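Local coordinates for protein Rho guanine nucleotide exchange factor 11 (Homo sapiens, PDB 5JHH) that probably activates Rho-family GTPases by promoting the exchange of GDP for GTP, through a catalytic DH domain followed by a PH domain, at residues 58-62 against 130-134; 67-73 against 116-120; 292-296 against 309-313. All blocks are in the same frame, centred on the assembly; numbering follows the deposited sequence.

Overall arrangement
Contacts 1 and 2 both lie in the helical RhoGEF (DH) domain, their centres about 17 Å apart and their nearest atoms about 5 Å apart. Contact 2 is nested within the chain loop that contact 1 closes: helices 60-66 and 70-89 follow each other on one side, helices 107-121 and 124-137 on the other, so two consecutive pieces of chain meet two later ones in reverse order. Contact 3 comes later, in the PH domain, its centre about 39 Å from contact 1 and 44 Å from contact 2. The first two thus join helices within the DH domain, while the third belongs to the separate beta-rich module that follows it.

Contact 1 of 3, residues 58-62 against 130-134; sequences MPREE and LIKTK
Met-58 and Glu-62 face Lys-134 and Leu-130 with the backbones well apart, the CA atoms of Glu-62 and Leu-130 lying 9.0 Å from each other, so that side chains alone bridge the start of helix 60-66 and the later helix 124-137. Pro-59 stands at the N-cap position of the first helix, where its rigid ring suits the turn into it, and its CD lies beside the Lys-134 amine.

The centre of the contact is a salt bridge: Lys-134 NZ donates to Glu-62 OE1 at 2.6 Å, on the syn lone pair, the side of the other oxygen. Lys-134 CE lies nearly as close to that oxygen, so the precise approach of the amine is doubtful. Glutamate and lysine both suit this spacing, being long chains that come from opposite directions. Glu-62 sends CG away from its carbonyl carbon (chi1 -78°) and continues extended, carrying the carboxylate toward the second helix. The lysine instead curls at its end, chi3 and chi4 both about -86°, to bring NZ to the acid. Leu-130 crosses Glu-62 at about a right angle, and its CD1 lies 3.5 Å from Glu-62 OE1, giving the charged pair a hydrocarbon flank.

Deeper in, Met-58 CE meets Ile-131 CD1 at 3.9 Å, the two side chains again crossing nearly at right angles. The flexible thioether can fit its methyl against the branched chain. Phe-141 of helix 139-150 also packs on Met-58, Ile-131 and Lys-134.

Lys-134 is a buried residue. Glu-138 adds a long, weak ion pair, and Glu-62 is the close carboxylate in this contact, so it probably offsets much of the lysine charge; the nonpolar neighbours would be expected to strengthen that attraction by limiting the screening from water.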
loop_
_atom_site.group_PDB
_atom_site.type_symbol
_atom_site.label_atom_id
_atom_site.label_comp_id
_atom_site.label_asym_id
_atom_site.label_seq_id
_atom_site.Cartn_x
_atom_site.Cartn_y
_atom_site.Cartn_z
ATOM N N MET A 58 27.003 -8.168 8.920
ATOM C CA MET A 58 26.046 -8.640 9.915
ATOM C C MET A 58 26.062 -10.153 9.981
ATOM O O MET A 58 26.602 -10.808 9.093
ATOM C CB MET A 58 24.657 -8.092 9.604
ATOM C CG MET A 58 23.880 -8.789 8.467
ATOM S SD MET A 58 22.310 -7.950 8.069
ATOM C CE MET A 58 22.842 -6.372 7.455
ATOM N N PRO A 59 25.527 -10.720 11.066
ATOM C CA PRO A 59 25.466 -12.173 11.155
ATOM C C PRO A 59 24.719 -12.770 9.964
ATOM O O PRO A 59 23.749 -12.170 9.500
ATOM C CB PRO A 59 24.672 -12.417 12.450
ATOM C CG PRO A 59 24.821 -11.155 13.244
ATOM C CD PRO A 59 24.956 -10.054 12.247
ATOM N N ARG A 60 25.140 -13.939 9.498
ATOM C CA ARG A 60 24.503 -14.547 8.347
ATOM C C ARG A 60 23.010 -14.813 8.597
ATOM O O ARG A 60 22.190 -14.645 7.704
ATOM C CB ARG A 60 25.236 -15.818 7.943
ATOM C CG ARG A 60 25.524 -15.885 6.445
ATOM C CD ARG A 60 26.844 -15.220 6.042
ATOM N NE ARG A 60 27.649 -16.114 5.206
ATOM C CZ ARG A 60 28.866 -15.823 4.777
ATOM N NH1 ARG A 60 29.539 -16.693 4.037
ATOM N NH2 ARG A 60 29.407 -14.652 5.086
ATOM N N GLU A 61 22.644 -15.152 9.822
ATOM C CA GLU A 61 21.250 -15.369 10.159
ATOM C C GLU A 61 20.427 -14.109 9.918
ATOM O O GLU A 61 19.296 -14.207 9.432
ATOM C CB GLU A 61 21.105 -15.809 11.612
ATOM C CG GLU A 61 21.736 -17.184 11.895
ATOM C CD GLU A 61 23.243 -17.158 12.187
ATOM O OE1 GLU A 61 23.910 -16.079 12.164
ATOM O OE2 GLU A 61 23.792 -18.244 12.440
ATOM N N GLU A 62 20.999 -12.928 10.210
ATOM C CA GLU A 62 20.285 -11.684 9.944
ATOM C C GLU A 62 20.240 -11.379 8.473
ATOM O O GLU A 62 19.224 -10.954 7.973
ATOM C CB GLU A 62 20.882 -10.486 10.679
ATOM C CG GLU A 62 20.504 -10.412 12.146
ATOM C CD GLU A 62 21.320 -9.363 12.927
ATOM O OE1 GLU A 62 21.763 -8.327 12.328
ATOM O OE2 GLU A 62 21.511 -9.591 14.153
ATOM N N LEU A 130 15.080 -3.495 11.820
ATOM C CA LEU A 130 16.372 -3.939 12.347
ATOM C C LEU A 130 17.557 -3.170 11.723
ATOM O O LEU A 130 18.464 -2.755 12.440
ATOM C CB LEU A 130 16.549 -5.441 12.147
ATOM C CG LEU A 130 17.744 -6.254 12.702
ATOM C CD1 LEU A 130 18.796 -6.652 11.650
ATOM C CD2 LEU A 130 18.434 -5.615 13.925
ATOM N N ILE A 131 17.581 -3.033 10.401
ATOM C CA ILE A 131 18.667 -2.324 9.733
ATOM C C ILE A 131 18.715 -0.884 10.248
ATOM O O ILE A 131 19.771 -0.323 10.427
ATOM C CB ILE A 131 18.489 -2.265 8.190
ATOM C CG1 ILE A 131 19.432 -3.210 7.482
ATOM C CG2 ILE A 131 18.911 -0.910 7.620
ATOM C CD1 ILE A 131 19.414 -4.611 8.002
ATOM N N LYS A 132 17.563 -0.279 10.451
ATOM C CA LYS A 132 17.539 1.073 10.902
ATOM C C LYS A 132 18.157 1.150 12.294
ATOM O O LYS A 132 18.898 2.065 12.607
ATOM C CB LYS A 132 16.117 1.574 10.925
ATOM C CG LYS A 132 16.011 3.077 10.950
ATOM C CD LYS A 132 14.814 3.556 10.143
ATOM C CE LYS A 132 13.510 3.354 10.887
ATOM N NZ LYS A 132 12.516 4.378 10.453
ATOM N N THR A 133 17.869 0.164 13.119
ATOM C CA THR A 133 18.392 0.173 14.474
ATOM C C THR A 133 19.891 0.025 14.409
ATOM O O THR A 133 20.653 0.776 15.042
ATOM C CB THR A 133 17.780 -0.960 15.281
ATOM O OG1 THR A 133 16.399 -0.681 15.439
ATOM C CG2 THR A 133 18.414 -1.076 16.626
ATOM N N LYS A 134 20.307 -0.940 13.603
ATOM C CA LYS A 134 21.713 -1.216 13.420
ATOM C C LYS A 134 22.504 0.021 13.007
ATOM O O LYS A 134 23.626 0.194 13.416
ATOM C CB LYS A 134 21.880 -2.293 12.381
ATOM C CG LYS A 134 23.085 -3.121 12.624
ATOM C CD LYS A 134 23.160 -4.306 11.665
ATOM C CE LYS A 134 22.367 -5.479 12.201
ATOM N NZ LYS A 134 23.163 -6.327 13.131
#

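Contact 2 of 3, residues 67-73 against 116-120; sequences FPNLPEL and VAAQF
Phe-67, the first residue to leave helix 60-66, sets its ring CD1 4.2 Å from CE1 of Phe-120 and meets Tyr-49 of helix 18-54. Pro-68 follows, its compact ring suited to the close approach of the chains: CG packs against the carbonyl oxygen of Gln-119, and CD approaches the Phe-120 ring. Asn-69, at the N-cap position of helix 70-89, turns its amide across the contact instead of capping its own helix. With CG between the backbone N and carbonyl carbon (chi1 57°), its ND2 reaches Val-116 O at 3.1 Å. The N-H...O angle is a fairly straight 158°, and the same carbonyl oxygen also receives the helical bond from Phe-120 N. Gln-119 flanks ND2 with its CB and its amide, though Gln-119 NE2 and Asn-69 ND2, 3.4 Å apart, are both donors and do not bond. Asn-69 OD1 is buried without a polar partner, lying in the plane of the Phe-120 ring at its edge. With an alanine in place of Asn-69, Val-116 O would probably be left with its helical bond alone, and a gap would be likely to open beside Phe-120. Leu-70 runs alongside Phe-120, pointing the same way, and brings CD1 to CE1. One turn on, Leu-73 uses both branches: CD1 touches Val-116 CG1 at 3.9 Å, while CD2 sits 3.6 Å from the Phe-120 ring centroid, over the face, in a CH-pi contact. Such helix-to-helix packing, joined by one side-chain-to-backbone bond, with Leu-73 and Phe-120 inside and Gln-119 at the rim, fits the all-helical DH bundle.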
loop_
_atom_site.group_PDB
_atom_site.type_symbol
_atom_site.label_atom_id
_atom_site.label_comp_id
_atom_site.label_asym_id
_atom_site.label_seq_id
_atom_site.Cartn_x
_atom_site.Cartn_y
_atom_site.Cartn_z
ATOM N N PHE A 67 17.682 -10.608 2.970
ATOM C CA PHE A 67 17.804 -11.053 1.598
ATOM C C PHE A 67 17.647 -12.581 1.538
ATOM O O PHE A 67 18.585 -13.299 1.408
ATOM C CB PHE A 67 19.145 -10.689 0.999
ATOM C CG PHE A 67 19.355 -9.254 0.751
ATOM C CD1 PHE A 67 18.724 -8.619 -0.255
ATOM C CD2 PHE A 67 20.229 -8.547 1.513
ATOM C CE1 PHE A 67 18.950 -7.315 -0.500
ATOM C CE2 PHE A 67 20.451 -7.234 1.289
ATOM C CZ PHE A 67 19.810 -6.612 0.278
ATOM N N PRO A 68 16.327 -13.040 1.650
ATOM C CA PRO A 68 16.192 -14.499 1.714
ATOM C C PRO A 68 16.585 -15.318 0.511
ATOM O O PRO A 68 17.095 -16.381 0.680
ATOM C CB PRO A 68 14.715 -14.705 1.936
ATOM C CG PRO A 68 14.275 -13.522 2.606
ATOM C CD PRO A 68 14.906 -12.473 1.840
ATOM N N ASN A 69 16.295 -14.843 -0.684
ATOM C CA ASN A 69 16.335 -15.651 -1.865
ATOM C C ASN A 69 16.517 -14.784 -3.081
ATOM O O ASN A 69 15.849 -14.926 -4.056
ATOM C CB ASN A 69 15.031 -16.410 -1.958
ATOM C CG ASN A 69 13.843 -15.491 -1.975
ATOM O OD1 ASN A 69 13.949 -14.355 -1.687
ATOM N ND2 ASN A 69 12.730 -16.008 -2.296
ATOM N N LEU A 70 17.450 -13.874 -2.984
ATOM C CA LEU A 70 17.695 -12.898 -4.003
ATOM C C LEU A 70 18.135 -13.485 -5.332
ATOM O O LEU A 70 17.647 -13.087 -6.350
ATOM C CB LEU A 70 18.681 -11.848 -3.514
ATOM C CG LEU A 70 18.931 -10.641 -4.398
ATOM C CD1 LEU A 70 17.679 -9.954 -4.798
ATOM C CD2 LEU A 70 19.869 -9.638 -3.796
ATOM N N PRO A 71 19.123 -14.484 -5.253
ATOM C CA PRO A 71 19.508 -15.027 -6.556
ATOM C C PRO A 71 18.391 -15.724 -7.285
ATOM O O PRO A 71 18.380 -15.704 -8.470
ATOM C CB PRO A 71 20.606 -16.015 -6.238
ATOM C CG PRO A 71 21.172 -15.571 -4.994
ATOM C CD PRO A 71 20.010 -15.185 -4.213
ATOM N N GLU A 72 17.471 -16.313 -6.555
ATOM C CA GLU A 72 16.311 -16.994 -7.122
ATOM C C GLU A 72 15.372 -15.971 -7.712
ATOM O O GLU A 72 14.796 -16.177 -8.781
ATOM C CB GLU A 72 15.573 -17.787 -6.048
ATOM C CG GLU A 72 16.284 -19.057 -5.600
ATOM C CD GLU A 72 17.367 -18.914 -4.503
ATOM O OE1 GLU A 72 17.803 -17.809 -4.044
ATOM O OE2 GLU A 72 17.822 -20.001 -4.087
ATOM N N LEU A 73 15.202 -14.879 -6.981
ATOM C CA LEU A 73 14.366 -13.779 -7.416
ATOM C C LEU A 73 14.868 -13.184 -8.707
ATOM O O LEU A 73 14.120 -13.027 -9.651
ATOM C CB LEU A 73 14.282 -12.704 -6.349
ATOM C CG LEU A 73 13.244 -11.631 -6.597
ATOM C CD1 LEU A 73 11.857 -12.228 -6.655
ATOM C CD2 LEU A 73 13.307 -10.654 -5.432
ATOM N N VAL A 116 8.396 -17.377 -4.338
ATOM C CA VAL A 116 9.653 -16.661 -4.270
ATOM C C VAL A 116 9.401 -15.208 -3.899
ATOM O O VAL A 116 10.004 -14.726 -2.984
ATOM C CB VAL A 116 10.408 -16.795 -5.584
ATOM C CG1 VAL A 116 11.665 -15.967 -5.555
ATOM C CG2 VAL A 116 10.782 -18.273 -5.794
ATOM N N ALA A 117 8.427 -14.554 -4.515
ATOM C CA ALA A 117 8.169 -13.164 -4.158
ATOM C C ALA A 117 7.690 -13.038 -2.732
ATOM O O ALA A 117 8.050 -12.093 -2.022
ATOM C CB ALA A 117 7.164 -12.532 -5.098
ATOM N N ALA A 118 6.923 -14.006 -2.269
ATOM C CA ALA A 118 6.382 -13.908 -0.919
ATOM C C ALA A 118 7.474 -14.100 0.118
ATOM O O ALA A 118 7.538 -13.370 1.079
ATOM C CB ALA A 118 5.261 -14.942 -0.695
ATOM N N GLN A 119 8.326 -15.090 -0.085
ATOM C CA GLN A 119 9.452 -15.312 0.800
ATOM C C GLN A 119 10.338 -14.055 0.823
ATOM O O GLN A 119 10.706 -13.586 1.878
ATOM C CB GLN A 119 10.241 -16.576 0.410
ATOM C CG GLN A 119 11.195 -17.038 1.503
ATOM C CD GLN A 119 12.312 -17.996 1.056
ATOM O OE1 GLN A 119 13.282 -18.181 1.796
ATOM N NE2 GLN A 119 12.171 -18.625 -0.131
ATOM N N PHE A 120 10.626 -13.457 -0.327
ATOM C CA PHE A 120 11.432 -12.236 -0.322
ATOM C C PHE A 120 10.790 -11.067 0.444
ATOM O O PHE A 120 11.502 -10.337 1.108
ATOM C CB PHE A 120 11.770 -11.808 -1.738
ATOM C CG PHE A 120 12.740 -10.651 -1.821
ATOM C CD1 PHE A 120 14.090 -10.862 -1.732
ATOM C CD2 PHE A 120 12.286 -9.370 -2.079
ATOM C CE1 PHE A 120 14.971 -9.814 -1.851
ATOM C CE2 PHE A 120 13.165 -8.318 -2.204
ATOM C CZ PHE A 120 14.511 -8.535 -2.092
#

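Contact 3 of 3, residues 292-296 against 309-313; sequences LLKCH and TFSPV
Cys-295 and His-296 are joined to Phe-310 through the backbone, where two irregular segments run in roughly opposite directions, the touching parts 148° apart end to end. His-296 N donates to Phe-310 O at 3.0 Å, in the carbonyl plane and on a lone pair. The same oxygen receives a CA-H...O contact from Cys-295, with CA 3.3 Å away, so this carbonyl gathers two neighbouring donors. Within the second segment, Ser-311 OG donates to Val-313 O at 3.0 Å; the short hydroxyl folds back onto its own chain and ties the bend at Pro-312.

The apolar contacts lie to one side of that bond. Leu-293 extends CG opposite its backbone N (chi1 -154°), which carries CD1 across Pro-312 CB at 3.9 Å and on toward Val-313 CG2. The flat-sided proline suits this place, as its CD also meets the sulfur of Cys-295. At the exposed end the Thr-309 methyl lies beside the His-296 side chain, while the threonine hydroxyl bonds to Ser-237.

A separate van der Waals contact sets Pro-312 CB 3.6 Å from the carbonyl oxygen of Lys-294.

Phe-310 turns its ring toward Trp-262 and Tyr-345, and the Tyr-345 hydroxyl bonds to Ser-311 O. The contact joins the loop ends between strands 290-292 and 313-315, both paired with strand 280-287 in the PH-domain sheet, and Leu-293 also backbone-bonds to Asp-229 of strand 228-229.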
loop_
_atom_site.group_PDB
_atom_site.type_symbol
_atom_site.label_atom_id
_atom_site.label_comp_id
_atom_site.label_asym_id
_atom_site.label_seq_id
_atom_site.Cartn_x
_atom_site.Cartn_y
_atom_site.Cartn_z
ATOM N N LEU A 292 -2.611 -4.909 29.732
ATOM C CA LEU A 292 -3.251 -5.464 30.893
ATOM C C LEU A 292 -4.558 -6.082 30.520
ATOM O O LEU A 292 -5.485 -5.387 30.071
ATOM C CB LEU A 292 -3.534 -4.370 31.906
ATOM C CG LEU A 292 -2.333 -3.719 32.564
ATOM C CD1 LEU A 292 -2.872 -2.900 33.731
ATOM C CD2 LEU A 292 -1.296 -4.752 33.017
ATOM N N LEU A 293 -4.640 -7.384 30.745
ATOM C CA LEU A 293 -5.901 -8.080 30.659
ATOM C C LEU A 293 -6.506 -8.082 32.069
ATOM O O LEU A 293 -5.896 -8.636 33.006
ATOM C CB LEU A 293 -5.638 -9.491 30.150
ATOM C CG LEU A 293 -6.756 -10.214 29.417
ATOM C CD1 LEU A 293 -7.354 -9.341 28.334
ATOM C CD2 LEU A 293 -6.246 -11.525 28.829
ATOM N N LYS A 294 -7.670 -7.435 32.218
ATOM C CA LYS A 294 -8.210 -7.048 33.530
ATOM C C LYS A 294 -9.722 -6.793 33.511
ATOM O O LYS A 294 -10.217 -6.078 32.620
ATOM C CB LYS A 294 -7.533 -5.750 33.975
ATOM C CG LYS A 294 -7.197 -5.672 35.456
ATOM C CD LYS A 294 -6.655 -4.295 35.825
ATOM C CE LYS A 294 -7.687 -3.207 35.568
ATOM N NZ LYS A 294 -7.359 -1.948 36.289
ATOM N N CYS A 295 -10.426 -7.298 34.534
ATOM C CA CYS A 295 -11.882 -7.074 34.697
ATOM C C CYS A 295 -12.275 -5.609 35.018
ATOM O O CYS A 295 -11.451 -4.826 35.470
ATOM C CB CYS A 295 -12.462 -8.024 35.750
ATOM S SG CYS A 295 -12.916 -9.663 35.123
ATOM N N HIS A 296 -13.522 -5.244 34.710
ATOM C CA HIS A 296 -14.055 -3.879 34.903
ATOM C C HIS A 296 -13.204 -2.781 34.233
ATOM O O HIS A 296 -12.389 -3.039 33.338
ATOM C CB HIS A 296 -14.222 -3.585 36.404
ATOM C CG HIS A 296 -15.429 -2.756 36.736
ATOM N ND1 HIS A 296 -15.641 -1.505 36.195
ATOM C CD2 HIS A 296 -16.471 -2.985 37.570
ATOM C CE1 HIS A 296 -16.768 -1.007 36.667
ATOM N NE2 HIS A 296 -17.294 -1.886 37.503
ATOM N N THR A 309 -18.835 -7.259 37.701
ATOM C CA THR A 309 -17.749 -6.764 36.852
ATOM C C THR A 309 -17.847 -7.255 35.399
ATOM O O THR A 309 -18.488 -8.269 35.093
ATOM C CB THR A 309 -16.344 -7.178 37.367
ATOM O OG1 THR A 309 -16.303 -8.589 37.625
ATOM C CG2 THR A 309 -15.969 -6.421 38.626
ATOM N N PHE A 310 -17.149 -6.544 34.515
ATOM C CA PHE A 310 -17.096 -6.879 33.081
ATOM C C PHE A 310 -15.884 -7.759 32.695
ATOM O O PHE A 310 -14.756 -7.482 33.118
ATOM C CB PHE A 310 -17.019 -5.590 32.276
ATOM C CG PHE A 310 -18.344 -5.092 31.779
ATOM C CD1 PHE A 310 -19.111 -5.869 30.937
ATOM C CD2 PHE A 310 -18.788 -3.811 32.093
ATOM C CE1 PHE A 310 -20.313 -5.394 30.439
ATOM C CE2 PHE A 310 -19.986 -3.330 31.592
ATOM C CZ PHE A 310 -20.746 -4.122 30.762
ATOM N N SER A 311 -16.112 -8.800 31.886
ATOM C CA SER A 311 -15.000 -9.613 31.339
ATOM C C SER A 311 -14.259 -8.856 30.215
ATOM O O SER A 311 -14.885 -8.118 29.439
ATOM C CB SER A 311 -15.486 -10.963 30.789
ATOM O OG SER A 311 -14.424 -11.697 30.162
ATOM N N PRO A 312 -12.929 -9.053 30.123
ATOM C CA PRO A 312 -12.092 -8.382 29.126
ATOM C C PRO A 312 -11.943 -9.187 27.829
ATOM O O PRO A 312 -11.420 -8.674 26.842
ATOM C CB PRO A 312 -10.742 -8.253 29.842
ATOM C CG PRO A 312 -10.717 -9.370 30.842
ATOM C CD PRO A 312 -12.113 -9.927 30.998
ATOM N N VAL A 313 -12.429 -10.424 27.844
ATOM C CA VAL A 313 -12.409 -11.286 26.688
ATOM C C VAL A 313 -13.831 -11.670 26.336
ATOM O O VAL A 313 -14.621 -12.019 27.203
ATOM C CB VAL A 313 -11.640 -12.563 26.983
ATOM C CG1 VAL A 313 -11.651 -13.485 25.775
ATOM C CG2 VAL A 313 -10.227 -12.228 27.384
#